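Local coordinates for protein transcriptional regulator (Aquifex aeolicus, PDB 2EH3) that probably binds DNA as a dimeric TetR/AcrR-family transcription factor, through an N-terminal helix-turn-helix domain joined to an all-helical C-terminal domain, at residues Phe41-Lys44 and Glu48-Thr51; Thr23-Ile28 and Gly37-His42; Lys4-Glu9 and Lys30-Ser35. All coordinates share one frame; numbering follows the deposited sequence.

Interaction 1 (Phe41-Lys44 and Glu48-Thr51); sequences FHFK and ELIT
Phe43 and Leu49 meet because their first torsions throw the two side chains across each other: CG of Phe43 stands anti to its own carbonyl carbon (chi1 -60°), whereas CG of Leu49 is anti to the backbone nitrogen. The result is a CH-pi contact, with Leu49 CD1 over the centre of one face of the Phe43 ring, 4.0 Å from its centroid and 12° off the ring normal. The ring atom CD1 of Phe43 lies 3.8 Å from Leu49 CA, so the aromatic group rests on the backbone of helix 46-67 as well as on the leucine methyl. Helix 3-18 adds Lys4 and Ile7 to the surroundings of this buried ring.

Glu48 supplies the polar half. Its chain runs extended beyond CG and lies alongside Lys44, both pointing the same way. OE2 of Glu48 accepts from the backbone N of Lys44 at 2.9 Å, and the angle at the hydrogen, 178°, is almost perfectly straight; the donor approaches from well above the carboxylate plane. The other oxygen, Glu48 OE1, sits 3.5 Å from Lys44 CB. The ammonium group is not the partner here, since Lys44 NZ turns back to the carbonyl oxygen of Tyr40 and stays 5.6 Å from Glu48 OE2.

Trimming Phe43 to an alanine here would probably open a gap beneath Leu49 CD1 and leave that methyl without its aromatic face. Phe43 is the first residue past helix 36-42, the second helix of the predicted helix-turn-helix, to leave helical geometry. From there the contact joins the turn to helix 46-67 of the TetR-family N-terminal domain at two levels: a carboxylate holds one backbone N-H on the exposed side, dispersion joins ring and leucine inside, and the nearby lysine charge is likely to add only a modest attraction.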
ATOM      1  N   PHE A  41      26.071 -22.403   2.128  1.00 13.32           N
ATOM      2  CA  PHE A  41      26.992 -22.353   1.002  1.00 14.43           C
ATOM      3  C   PHE A  41      26.445 -21.314   0.008  1.00 14.93           C
ATOM      4  O   PHE A  41      27.215 -20.558  -0.593  1.00 16.33           O
ATOM      5  CB  PHE A  41      27.096 -23.722   0.311  1.00 13.52           C
ATOM      6  CG  PHE A  41      27.909 -23.702  -0.962  1.00 15.66           C
ATOM      7  CD1 PHE A  41      29.304 -23.772  -0.922  1.00 15.93           C
ATOM      8  CD2 PHE A  41      27.277 -23.640  -2.194  1.00 17.49           C
ATOM      9  CE1 PHE A  41      30.052 -23.790  -2.103  1.00 17.14           C
ATOM     10  CE2 PHE A  41      28.007 -23.656  -3.382  1.00 17.97           C
ATOM     11  CZ  PHE A  41      29.404 -23.734  -3.334  1.00 16.96           C
ATOM     12  N   HIS A  42      25.120 -21.256  -0.127  1.00 14.60           N
ATOM     13  CA  HIS A  42      24.470 -20.314  -1.044  1.00 15.76           C
ATOM     14  C   HIS A  42      24.025 -18.981  -0.463  1.00 16.36           C
ATOM     15  O   HIS A  42      23.932 -17.995  -1.201  1.00 17.36           O
ATOM     16  CB  HIS A  42      23.251 -20.966  -1.700  1.00 17.24           C
ATOM     17  CG  HIS A  42      23.588 -22.142  -2.557  1.00 16.97           C
ATOM     18  ND1 HIS A  42      24.232 -22.019  -3.768  1.00 20.10           N
ATOM     19  CD2 HIS A  42      23.401 -23.466  -2.358  1.00 18.68           C
ATOM     20  CE1 HIS A  42      24.427 -23.223  -4.279  1.00 18.53           C
ATOM     21  NE2 HIS A  42      23.933 -24.117  -3.443  1.00 19.19           N
ATOM     22  N   PHE A  43      23.739 -18.949   0.839  1.00 14.97           N
ATOM     23  CA  PHE A  43      23.259 -17.728   1.507  1.00 16.42           C
ATOM     24  C   PHE A  43      23.942 -17.561   2.859  1.00 18.03           C
ATOM     25  O   PHE A  43      23.908 -18.458   3.677  1.00 20.53           O
ATOM     26  CB  PHE A  43      21.735 -17.823   1.713  1.00 14.80           C
ATOM     27  CG  PHE A  43      20.958 -17.973   0.425  1.00 12.91           C
ATOM     28  CD1 PHE A  43      20.745 -16.859  -0.417  1.00 13.34           C
ATOM     29  CD2 PHE A  43      20.455 -19.217   0.022  1.00 12.63           C
ATOM     30  CE1 PHE A  43      20.048 -17.003  -1.622  1.00 14.50           C
ATOM     31  CE2 PHE A  43      19.757 -19.366  -1.189  1.00 14.33           C
ATOM     32  CZ  PHE A  43      19.552 -18.252  -2.018  1.00 14.22           C
ATOM     33  N   LYS A  44      24.531 -16.403   3.125  1.00 19.38           N
ATOM     34  CA  LYS A  44      25.190 -16.258   4.404  1.00 20.71           C
ATOM     35  C   LYS A  44      24.221 -15.995   5.554  1.00 20.17           C
ATOM     36  O   LYS A  44      24.551 -16.231   6.726  1.00 21.20           O
ATOM     37  CB  LYS A  44      26.271 -15.178   4.308  1.00 25.25           C
ATOM     38  CG  LYS A  44      27.402 -15.590   3.353  1.00 29.20           C
ATOM     39  CD  LYS A  44      28.022 -16.926   3.795  1.00 31.33           C
ATOM     40  CE  LYS A  44      28.900 -17.560   2.719  1.00 33.55           C
ATOM     41  NZ  LYS A  44      28.114 -18.365   1.732  1.00 32.70           N
ATOM     42  N   GLU A  48      20.164 -12.256   3.504  1.00 14.87           N
ATOM     43  CA  GLU A  48      20.639 -12.382   2.122  1.00 16.04           C
ATOM     44  C   GLU A  48      19.597 -13.115   1.301  1.00 14.10           C
ATOM     45  O   GLU A  48      19.365 -12.787   0.137  1.00 14.43           O
ATOM     46  CB  GLU A  48      21.957 -13.168   2.009  1.00 17.33           C
ATOM     47  CG  GLU A  48      23.218 -12.407   2.326  1.00 24.32           C
ATOM     48  CD  GLU A  48      24.504 -13.105   1.851  1.00 27.27           C
ATOM     49  OE1 GLU A  48      25.588 -12.542   2.131  1.00 31.70           O
ATOM     50  OE2 GLU A  48      24.446 -14.189   1.212  1.00 26.80           O
ATOM     51  N   LEU A  49      18.984 -14.137   1.902  1.00 12.64           N
ATOM     52  CA  LEU A  49      17.969 -14.910   1.213  1.00 12.41           C
ATOM     53  C   LEU A  49      16.753 -14.104   0.754  1.00 12.60           C
ATOM     54  O   LEU A  49      16.359 -14.194  -0.397  1.00 12.69           O
ATOM     55  CB  LEU A  49      17.513 -16.076   2.110  1.00 10.19           C
ATOM     56  CG  LEU A  49      16.257 -16.842   1.689  1.00 11.99           C
ATOM     57  CD1 LEU A  49      16.513 -17.689   0.409  1.00 13.99           C
ATOM     58  CD2 LEU A  49      15.866 -17.755   2.856  1.00 11.91           C
ATOM     59  N   ILE A  50      16.131 -13.338   1.645  1.00 13.10           N
ATOM     60  CA  ILE A  50      14.956 -12.595   1.197  1.00 13.74           C
ATOM     61  C   ILE A  50      15.365 -11.502   0.215  1.00 14.73           C
ATOM     62  O   ILE A  50      14.632 -11.209  -0.727  1.00 13.90           O
ATOM     63  CB  ILE A  50      14.150 -12.003   2.397  1.00 13.39           C
ATOM     64  CG1 ILE A  50      12.811 -11.420   1.887  1.00 13.20           C
ATOM     65  CG2 ILE A  50      14.981 -11.021   3.135  1.00 15.28           C
ATOM     66  CD1 ILE A  50      11.798 -11.167   3.025  1.00 15.21           C
ATOM     67  N   THR A  51      16.547 -10.934   0.406  1.00 13.65           N
ATOM     68  CA  THR A  51      17.010  -9.890  -0.496  1.00 15.12           C
ATOM     69  C   THR A  51      17.140 -10.482  -1.904  1.00 15.60           C
ATOM     70  O   THR A  51      16.726  -9.850  -2.870  1.00 15.89           O
ATOM     71  CB  THR A  51      18.352  -9.296   0.000  1.00 16.57           C
ATOM     72  OG1 THR A  51      18.166  -8.718   1.303  1.00 17.90           O
ATOM     73  CG2 THR A  51      18.834  -8.182  -0.932  1.00 17.52           C
TER

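Interaction 2 (Thr23-Ile28 and Gly37-His42); sequences TSVEEI and GAFYFH
Val25 packs against Phe39 and Tyr40, and the contact across the helix-turn-helix is apolar. In CH-pi terms, Val25 CG1 lies over one face of the Phe39 ring, offset toward the rim, 4.0 Å from the centroid and 14° off the normal. Both branches of the valine take part: CG1, anti to the backbone N (chi1 168°), covers the CG-CD2 side, while Val25 CG2 comes within 4.0 Å of Phe39 CE2.

The van der Waals contact with Tyr40 is made at the phenol end. Tyr40 OH is 3.8 Å from Val25 CG1 and equally far from CG2, so the hydroxyl oxygen straddles the two methyls.

The side-chain hydrogen bonds within these segments lie at the start of helix 25-32, where Ser24 and Glu27 form a capping box. Glu27 N donates to Ser24 OG at 3.1 Å, and Ser24 N returns a bond to Glu27 OE1 at 3.0 Å. Lys18 also pairs with that carboxylate in a salt bridge.

Val25 thus joins the first turn of helix 25-32 to helix 36-42, the two helices of the predicted DNA-binding motif. Leu49 of helix 46-67 touches both Ile28 and Phe39, and Ser11 of helix 3-18 also meets Ile28.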
ATOM      1  N   THR A  23       9.455 -17.573   9.942  1.00 14.07           N
ATOM      2  CA  THR A  23      10.041 -18.726   9.257  1.00 13.18           C
ATOM      3  C   THR A  23      11.520 -18.763   9.560  1.00 12.76           C
ATOM      4  O   THR A  23      12.202 -17.762   9.426  1.00 14.91           O
ATOM      5  CB  THR A  23       9.825 -18.635   7.740  1.00 11.04           C
ATOM      6  OG1 THR A  23       8.416 -18.662   7.501  1.00 13.16           O
ATOM      7  CG2 THR A  23      10.474 -19.804   7.023  1.00 13.00           C
ATOM      8  N   SER A  24      12.017 -19.931   9.974  1.00 13.45           N
ATOM      9  CA  SER A  24      13.434 -20.065  10.320  1.00 12.40           C
ATOM     10  C   SER A  24      14.223 -20.803   9.243  1.00 12.20           C
ATOM     11  O   SER A  24      13.640 -21.474   8.387  1.00 13.22           O
ATOM     12  CB  SER A  24      13.561 -20.828  11.645  1.00 13.18           C
ATOM     13  OG  SER A  24      13.187 -22.188  11.454  1.00 15.01           O
ATOM     14  N   VAL A  25      15.549 -20.660   9.282  1.00 12.40           N
ATOM     15  CA  VAL A  25      16.403 -21.357   8.340  1.00 13.94           C
ATOM     16  C   VAL A  25      16.193 -22.849   8.580  1.00 13.96           C
ATOM     17  O   VAL A  25      16.163 -23.639   7.637  1.00 13.75           O
ATOM     18  CB  VAL A  25      17.870 -20.953   8.559  1.00 14.82           C
ATOM     19  CG1 VAL A  25      18.802 -21.895   7.786  1.00 17.49           C
ATOM     20  CG2 VAL A  25      18.055 -19.511   8.118  1.00 16.32           C
ATOM     21  N   GLU A  26      16.016 -23.241   9.837  1.00 13.98           N
ATOM     22  CA  GLU A  26      15.795 -24.653  10.099  1.00 15.84           C
ATOM     23  C   GLU A  26      14.547 -25.197   9.383  1.00 13.62           C
ATOM     24  O   GLU A  26      14.585 -26.289   8.823  1.00 14.45           O
ATOM     25  CB  GLU A  26      15.680 -24.915  11.592  1.00 18.63           C
ATOM     26  CG  GLU A  26      15.424 -26.386  11.887  1.00 23.98           C
ATOM     27  CD  GLU A  26      16.381 -27.302  11.128  1.00 28.56           C
ATOM     28  OE1 GLU A  26      17.611 -27.214  11.373  1.00 28.68           O
ATOM     29  OE2 GLU A  26      15.901 -28.102  10.276  1.00 27.82           O
ATOM     30  N   GLU A  27      13.440 -24.458   9.401  1.00 12.45           N
ATOM     31  CA  GLU A  27      12.219 -24.912   8.733  1.00 11.96           C
ATOM     32  C   GLU A  27      12.406 -24.994   7.211  1.00 11.97           C
ATOM     33  O   GLU A  27      11.874 -25.885   6.548  1.00 12.04           O
ATOM     34  CB  GLU A  27      11.046 -23.987   9.067  1.00 13.81           C
ATOM     35  CG  GLU A  27      10.691 -23.987  10.541  1.00 14.44           C
ATOM     36  CD  GLU A  27       9.638 -22.953  10.909  1.00 16.75           C
ATOM     37  OE1 GLU A  27       9.675 -21.829  10.371  1.00 14.71           O
ATOM     38  OE2 GLU A  27       8.778 -23.264  11.764  1.00 17.44           O
ATOM     39  N   ILE A  28      13.140 -24.032   6.670  1.00 11.26           N
ATOM     40  CA  ILE A  28      13.405 -24.000   5.238  1.00 11.04           C
ATOM     41  C   ILE A  28      14.209 -25.225   4.802  1.00 11.32           C
ATOM     42  O   ILE A  28      13.829 -25.916   3.845  1.00 10.24           O
ATOM     43  CB  ILE A  28      14.177 -22.722   4.870  1.00 11.14           C
ATOM     44  CG1 ILE A  28      13.238 -21.510   4.996  1.00 12.37           C
ATOM     45  CG2 ILE A  28      14.720 -22.797   3.419  1.00 12.59           C
ATOM     46  CD1 ILE A  28      13.983 -20.168   4.987  1.00 13.73           C
ATOM     47  N   GLY A  37      24.511 -26.677   5.972  1.00 14.25           N
ATOM     48  CA  GLY A  37      25.698 -26.343   5.197  1.00 13.34           C
ATOM     49  C   GLY A  37      25.346 -26.041   3.757  1.00 12.66           C
ATOM     50  O   GLY A  37      25.954 -25.181   3.112  1.00 13.54           O
ATOM     51  N   ALA A  38      24.355 -26.748   3.231  1.00 11.81           N
ATOM     52  CA  ALA A  38      23.954 -26.504   1.860  1.00 12.40           C
ATOM     53  C   ALA A  38      23.353 -25.106   1.766  1.00 12.99           C
ATOM     54  O   ALA A  38      23.570 -24.376   0.801  1.00 13.37           O
ATOM     55  CB  ALA A  38      22.927 -27.547   1.437  1.00 13.20           C
ATOM     56  N   PHE A  39      22.587 -24.747   2.785  1.00 12.67           N
ATOM     57  CA  PHE A  39      21.972 -23.438   2.784  1.00 11.81           C
ATOM     58  C   PHE A  39      23.020 -22.340   2.894  1.00 11.26           C
ATOM     59  O   PHE A  39      23.017 -21.395   2.104  1.00 13.60           O
ATOM     60  CB  PHE A  39      20.977 -23.326   3.946  1.00 12.27           C
ATOM     61  CG  PHE A  39      20.342 -21.965   4.073  1.00 14.02           C
ATOM     62  CD1 PHE A  39      19.117 -21.702   3.460  1.00 15.27           C
ATOM     63  CD2 PHE A  39      20.992 -20.936   4.765  1.00 14.25           C
ATOM     64  CE1 PHE A  39      18.558 -20.414   3.544  1.00 15.04           C
ATOM     65  CE2 PHE A  39      20.443 -19.657   4.854  1.00 14.58           C
ATOM     66  CZ  PHE A  39      19.217 -19.408   4.233  1.00 14.31           C
ATOM     67  N   TYR A  40      23.922 -22.471   3.860  1.00 12.05           N
ATOM     68  CA  TYR A  40      24.938 -21.454   4.047  1.00 13.69           C
ATOM     69  C   TYR A  40      25.972 -21.358   2.948  1.00 13.75           C
ATOM     70  O   TYR A  40      26.675 -20.336   2.836  1.00 16.88           O
ATOM     71  CB  TYR A  40      25.549 -21.619   5.430  1.00 13.96           C
ATOM     72  CG  TYR A  40      24.551 -21.178   6.492  1.00 16.66           C
ATOM     73  CD1 TYR A  40      24.118 -19.850   6.556  1.00 16.85           C
ATOM     74  CD2 TYR A  40      24.000 -22.088   7.386  1.00 17.45           C
ATOM     75  CE1 TYR A  40      23.159 -19.436   7.484  1.00 19.43           C
ATOM     76  CE2 TYR A  40      23.036 -21.692   8.320  1.00 19.31           C
ATOM     77  CZ  TYR A  40      22.621 -20.362   8.360  1.00 20.18           C
ATOM     78  OH  TYR A  40      21.659 -19.954   9.273  1.00 21.78           O
ATOM     79  N   PHE A  41      26.071 -22.403   2.128  1.00 13.32           N
ATOM     80  CA  PHE A  41      26.992 -22.353   1.002  1.00 14.43           C
ATOM     81  C   PHE A  41      26.445 -21.314   0.008  1.00 14.93           C
ATOM     82  O   PHE A  41      27.215 -20.558  -0.593  1.00 16.33           O
ATOM     83  CB  PHE A  41      27.096 -23.722   0.311  1.00 13.52           C
ATOM     84  CG  PHE A  41      27.909 -23.702  -0.962  1.00 15.66           C
ATOM     85  CD1 PHE A  41      29.304 -23.772  -0.922  1.00 15.93           C
ATOM     86  CD2 PHE A  41      27.277 -23.640  -2.194  1.00 17.49           C
ATOM     87  CE1 PHE A  41      30.052 -23.790  -2.103  1.00 17.14           C
ATOM     88  CE2 PHE A  41      28.007 -23.656  -3.382  1.00 17.97           C
ATOM     89  CZ  PHE A  41      29.404 -23.734  -3.334  1.00 16.96           C
ATOM     90  N   HIS A  42      25.120 -21.256  -0.127  1.00 14.60           N
ATOM     91  CA  HIS A  42      24.470 -20.314  -1.044  1.00 15.76           C
ATOM     92  C   HIS A  42      24.025 -18.981  -0.463  1.00 16.36           C
ATOM     93  O   HIS A  42      23.932 -17.995  -1.201  1.00 17.36           O
ATOM     94  CB  HIS A  42      23.251 -20.966  -1.700  1.00 17.24           C
ATOM     95  CG  HIS A  42      23.588 -22.142  -2.557  1.00 16.97           C
ATOM     96  ND1 HIS A  42      24.232 -22.019  -3.768  1.00 20.10           N
ATOM     97  CD2 HIS A  42      23.401 -23.466  -2.358  1.00 18.68           C
ATOM     98  CE1 HIS A  42      24.427 -23.223  -4.279  1.00 18.53           C
ATOM     99  NE2 HIS A  42      23.933 -24.117  -3.443  1.00 19.19           N
TER

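Interaction 3 (Lys4-Glu9 and Lys30-Ser35); sequences KERILE and KRANLS
The turn of the predicted helix-turn-helix, where helix 25-32 gives way to helix 36-42, is held against helix 3-18 by Arg6 and Ile7. Helix 25-32 ends in a Schellman motif: Asn33 takes a positive phi, and the chain then leads through Leu34 to Ser35, the N-cap of the next helix.

Arg6 reaches this helix end through a chain bent at chi2 and chi3. Its NH1 donates to Ala32 O at 3.0 Å, in the carbonyl plane and on a lone pair, although the bond is bent to 145° at the hydrogen and the oxygen sits 23° out of the guanidinium plane. The same group also meets carbon: Arg6 NH2 lies 3.4 Å from Leu34 CD2, in an oblique approach.

Leu34 divides its two methyls between neighbours. While CD2 faces the arginine, Leu34 CD1 packs 3.6 Å from Ile7 CG1 and 4.0 Å from Ile7 CD1. The isoleucine branch gets there because CG1 stands anti to its carbonyl carbon (chi1 -68°). Ala32, its CB directed at helix 3-18, additionally touches Val10.

The guanidinium therefore works in two ways, as a hydrogen-bond donor to the last turn of helix 25-32 and as a flat group in van der Waals contact with a leucine methyl. Its positive charge next to C-terminal carbonyl groups is likely to be favourable with respect to the helix dipole.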
ATOM      1  N   LYS A   4      20.364 -23.887  -5.121  1.00 15.24           N
ATOM      2  CA  LYS A   4      20.023 -22.504  -4.771  1.00 14.74           C
ATOM      3  C   LYS A   4      18.581 -22.216  -5.194  1.00 14.98           C
ATOM      4  O   LYS A   4      17.814 -21.579  -4.446  1.00 14.46           O
ATOM      5  CB  LYS A   4      20.983 -21.524  -5.449  1.00 17.18           C
ATOM      6  CG  LYS A   4      20.810 -20.101  -4.980  1.00 17.62           C
ATOM      7  CD  LYS A   4      21.805 -19.141  -5.652  1.00 20.58           C
ATOM      8  CE  LYS A   4      21.700 -17.739  -5.058  1.00 20.56           C
ATOM      9  NZ  LYS A   4      22.880 -16.930  -5.473  1.00 22.38           N
ATOM     10  N   GLU A   5      18.216 -22.675  -6.387  1.00 15.34           N
ATOM     11  CA  GLU A   5      16.867 -22.483  -6.886  1.00 16.15           C
ATOM     12  C   GLU A   5      15.863 -23.184  -5.988  1.00 14.87           C
ATOM     13  O   GLU A   5      14.795 -22.647  -5.695  1.00 15.43           O
ATOM     14  CB  GLU A   5      16.726 -23.038  -8.307  1.00 18.71           C
ATOM     15  CG  GLU A   5      17.329 -22.169  -9.397  1.00 23.06           C
ATOM     16  CD  GLU A   5      18.810 -21.950  -9.228  1.00 26.20           C
ATOM     17  OE1 GLU A   5      19.558 -22.946  -9.034  1.00 27.98           O
ATOM     18  OE2 GLU A   5      19.224 -20.770  -9.299  1.00 27.40           O
ATOM     19  N   ARG A   6      16.191 -24.386  -5.532  1.00 14.43           N
ATOM     20  CA  ARG A   6      15.250 -25.095  -4.673  1.00 14.78           C
ATOM     21  C   ARG A   6      15.040 -24.364  -3.347  1.00 13.19           C
ATOM     22  O   ARG A   6      13.902 -24.259  -2.854  1.00 14.70           O
ATOM     23  CB  ARG A   6      15.729 -26.530  -4.416  1.00 17.22           C
ATOM     24  CG  ARG A   6      15.612 -27.412  -5.637  1.00 21.71           C
ATOM     25  CD  ARG A   6      15.210 -28.835  -5.261  1.00 26.47           C
ATOM     26  NE  ARG A   6      16.301 -29.583  -4.645  1.00 30.59           N
ATOM     27  CZ  ARG A   6      16.508 -29.711  -3.339  1.00 30.34           C
ATOM     28  NH1 ARG A   6      15.698 -29.138  -2.454  1.00 30.63           N
ATOM     29  NH2 ARG A   6      17.538 -30.433  -2.920  1.00 31.57           N
ATOM     30  N   ILE A   7      16.121 -23.862  -2.770  1.00 12.61           N
ATOM     31  CA  ILE A   7      16.019 -23.120  -1.516  1.00 10.96           C
ATOM     32  C   ILE A   7      15.145 -21.882  -1.758  1.00 11.38           C
ATOM     33  O   ILE A   7      14.278 -21.569  -0.953  1.00 11.62           O
ATOM     34  CB  ILE A   7      17.406 -22.682  -1.035  1.00 10.96           C
ATOM     35  CG1 ILE A   7      18.205 -23.912  -0.623  1.00 12.62           C
ATOM     36  CG2 ILE A   7      17.298 -21.701   0.132  1.00 11.00           C
ATOM     37  CD1 ILE A   7      19.690 -23.639  -0.391  1.00 13.35           C
ATOM     38  N   LEU A   8      15.385 -21.171  -2.850  1.00 11.42           N
ATOM     39  CA  LEU A   8      14.577 -19.987  -3.134  1.00 10.81           C
ATOM     40  C   LEU A   8      13.094 -20.321  -3.245  1.00 11.69           C
ATOM     41  O   LEU A   8      12.245 -19.565  -2.749  1.00 10.96           O
ATOM     42  CB  LEU A   8      15.075 -19.315  -4.422  1.00 11.15           C
ATOM     43  CG  LEU A   8      16.374 -18.544  -4.198  1.00 13.28           C
ATOM     44  CD1 LEU A   8      17.040 -18.236  -5.546  1.00 15.65           C
ATOM     45  CD2 LEU A   8      16.072 -17.267  -3.438  1.00 15.23           C
ATOM     46  N   GLU A   9      12.768 -21.440  -3.891  1.00 11.39           N
ATOM     47  CA  GLU A   9      11.368 -21.818  -4.066  1.00 12.80           C
ATOM     48  C   GLU A   9      10.695 -22.166  -2.754  1.00 13.10           C
ATOM     49  O   GLU A   9       9.571 -21.709  -2.489  1.00 12.55           O
ATOM     50  CB  GLU A   9      11.242 -22.970  -5.079  1.00 14.22           C
ATOM     51  CG  GLU A   9      11.610 -22.549  -6.511  1.00 19.82           C
ATOM     52  CD  GLU A   9      10.808 -21.331  -6.973  1.00 22.06           C
ATOM     53  OE1 GLU A   9       9.555 -21.407  -6.960  1.00 24.64           O
ATOM     54  OE2 GLU A   9      11.424 -20.305  -7.332  1.00 22.63           O
ATOM     55  N   LYS A  30      14.622 -28.041   6.368  1.00 13.07           N
ATOM     56  CA  LYS A  30      13.858 -29.260   6.636  1.00 14.35           C
ATOM     57  C   LYS A  30      12.905 -29.514   5.463  1.00 13.94           C
ATOM     58  O   LYS A  30      12.839 -30.617   4.930  1.00 14.43           O
ATOM     59  CB  LYS A  30      13.034 -29.104   7.912  1.00 16.40           C
ATOM     60  CG  LYS A  30      12.334 -30.388   8.386  1.00 21.76           C
ATOM     61  CD  LYS A  30      11.454 -30.126   9.625  1.00 25.00           C
ATOM     62  CE  LYS A  30      10.169 -29.344   9.260  1.00 27.39           C
ATOM     63  NZ  LYS A  30       9.794 -28.204  10.179  1.00 25.41           N
ATOM     64  N   ARG A  31      12.155 -28.488   5.064  1.00 13.29           N
ATOM     65  CA  ARG A  31      11.204 -28.632   3.970  1.00 14.36           C
ATOM     66  C   ARG A  31      11.905 -28.970   2.652  1.00 14.57           C
ATOM     67  O   ARG A  31      11.379 -29.728   1.826  1.00 16.18           O
ATOM     68  CB  ARG A  31      10.390 -27.336   3.833  1.00 15.22           C
ATOM     69  CG  ARG A  31       9.459 -27.290   2.630  1.00 17.45           C
ATOM     70  CD  ARG A  31       8.318 -28.282   2.752  1.00 21.25           C
ATOM     71  NE  ARG A  31       7.366 -27.950   3.817  1.00 23.43           N
ATOM     72  CZ  ARG A  31       6.386 -27.053   3.711  1.00 23.63           C
ATOM     73  NH1 ARG A  31       6.214 -26.381   2.580  1.00 24.66           N
ATOM     74  NH2 ARG A  31       5.565 -26.833   4.736  1.00 24.24           N
ATOM     75  N   ALA A  32      13.099 -28.422   2.458  1.00 14.04           N
ATOM     76  CA  ALA A  32      13.873 -28.679   1.249  1.00 12.47           C
ATOM     77  C   ALA A  32      14.700 -29.972   1.313  1.00 13.01           C
ATOM     78  O   ALA A  32      15.335 -30.340   0.324  1.00 12.99           O
ATOM     79  CB  ALA A  32      14.813 -27.512   0.989  1.00 12.22           C
ATOM     80  N   ASN A  33      14.701 -30.641   2.468  1.00 13.72           N
ATOM     81  CA  ASN A  33      15.485 -31.867   2.653  1.00 14.28           C
ATOM     82  C   ASN A  33      16.978 -31.592   2.351  1.00 13.34           C
ATOM     83  O   ASN A  33      17.663 -32.340   1.638  1.00 14.04           O
ATOM     84  CB  ASN A  33      14.960 -33.014   1.770  1.00 15.07           C
ATOM     85  CG  ASN A  33      15.539 -34.368   2.170  1.00 16.90           C
ATOM     86  OD1 ASN A  33      15.883 -34.592   3.335  1.00 15.94           O
ATOM     87  ND2 ASN A  33      15.645 -35.279   1.202  1.00 17.94           N
ATOM     88  N   LEU A  34      17.479 -30.518   2.940  1.00 11.15           N
ATOM     89  CA  LEU A  34      18.870 -30.108   2.778  1.00 12.20           C
ATOM     90  C   LEU A  34      19.509 -29.877   4.122  1.00 10.80           C
ATOM     91  O   LEU A  34      18.826 -29.701   5.143  1.00 11.40           O
ATOM     92  CB  LEU A  34      18.940 -28.796   1.981  1.00 11.79           C
ATOM     93  CG  LEU A  34      18.534 -28.867   0.523  1.00 13.30           C
ATOM     94  CD1 LEU A  34      18.429 -27.438  -0.008  1.00 14.99           C
ATOM     95  CD2 LEU A  34      19.590 -29.636  -0.282  1.00 14.06           C
ATOM     96  N   SER A  35      20.840 -29.861   4.123  1.00 12.05           N
ATOM     97  CA  SER A  35      21.604 -29.599   5.327  1.00 12.03           C
ATOM     98  C   SER A  35      21.724 -28.094   5.506  1.00 11.71           C
ATOM     99  O   SER A  35      21.536 -27.335   4.554  1.00 13.33           O
ATOM    100  CB  SER A  35      23.027 -30.134   5.190  1.00 12.45           C
ATOM    101  OG  SER A  35      23.698 -29.458   4.117  1.00 13.70           O
TER

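Overall arrangement
From the N terminus, helix 3-18 comes first, and interaction 3 closes the longest loop by bringing residues 30-35 back to it. Interaction 2 opens inside that loop at 23-28 and closes beyond it at 37-42, so the two cross; their centres lie about 7 Å apart. Interaction 1 begins where interaction 2 ends, sharing Phe41 and His42, and closes a short turn onto helix 46-67, in series after interaction 3. The contacts also touch one another through packing: Phe43 CE2 is 3.6 Å from Ile7 CG2, and Leu49 CD2 is 3.7 Å from Ile28 CD1. Together they tie helices 3-18, 25-32, 36-42 and the start of 46-67 into one compact domain, the predicted DNA-binding domain of this TetR-family protein.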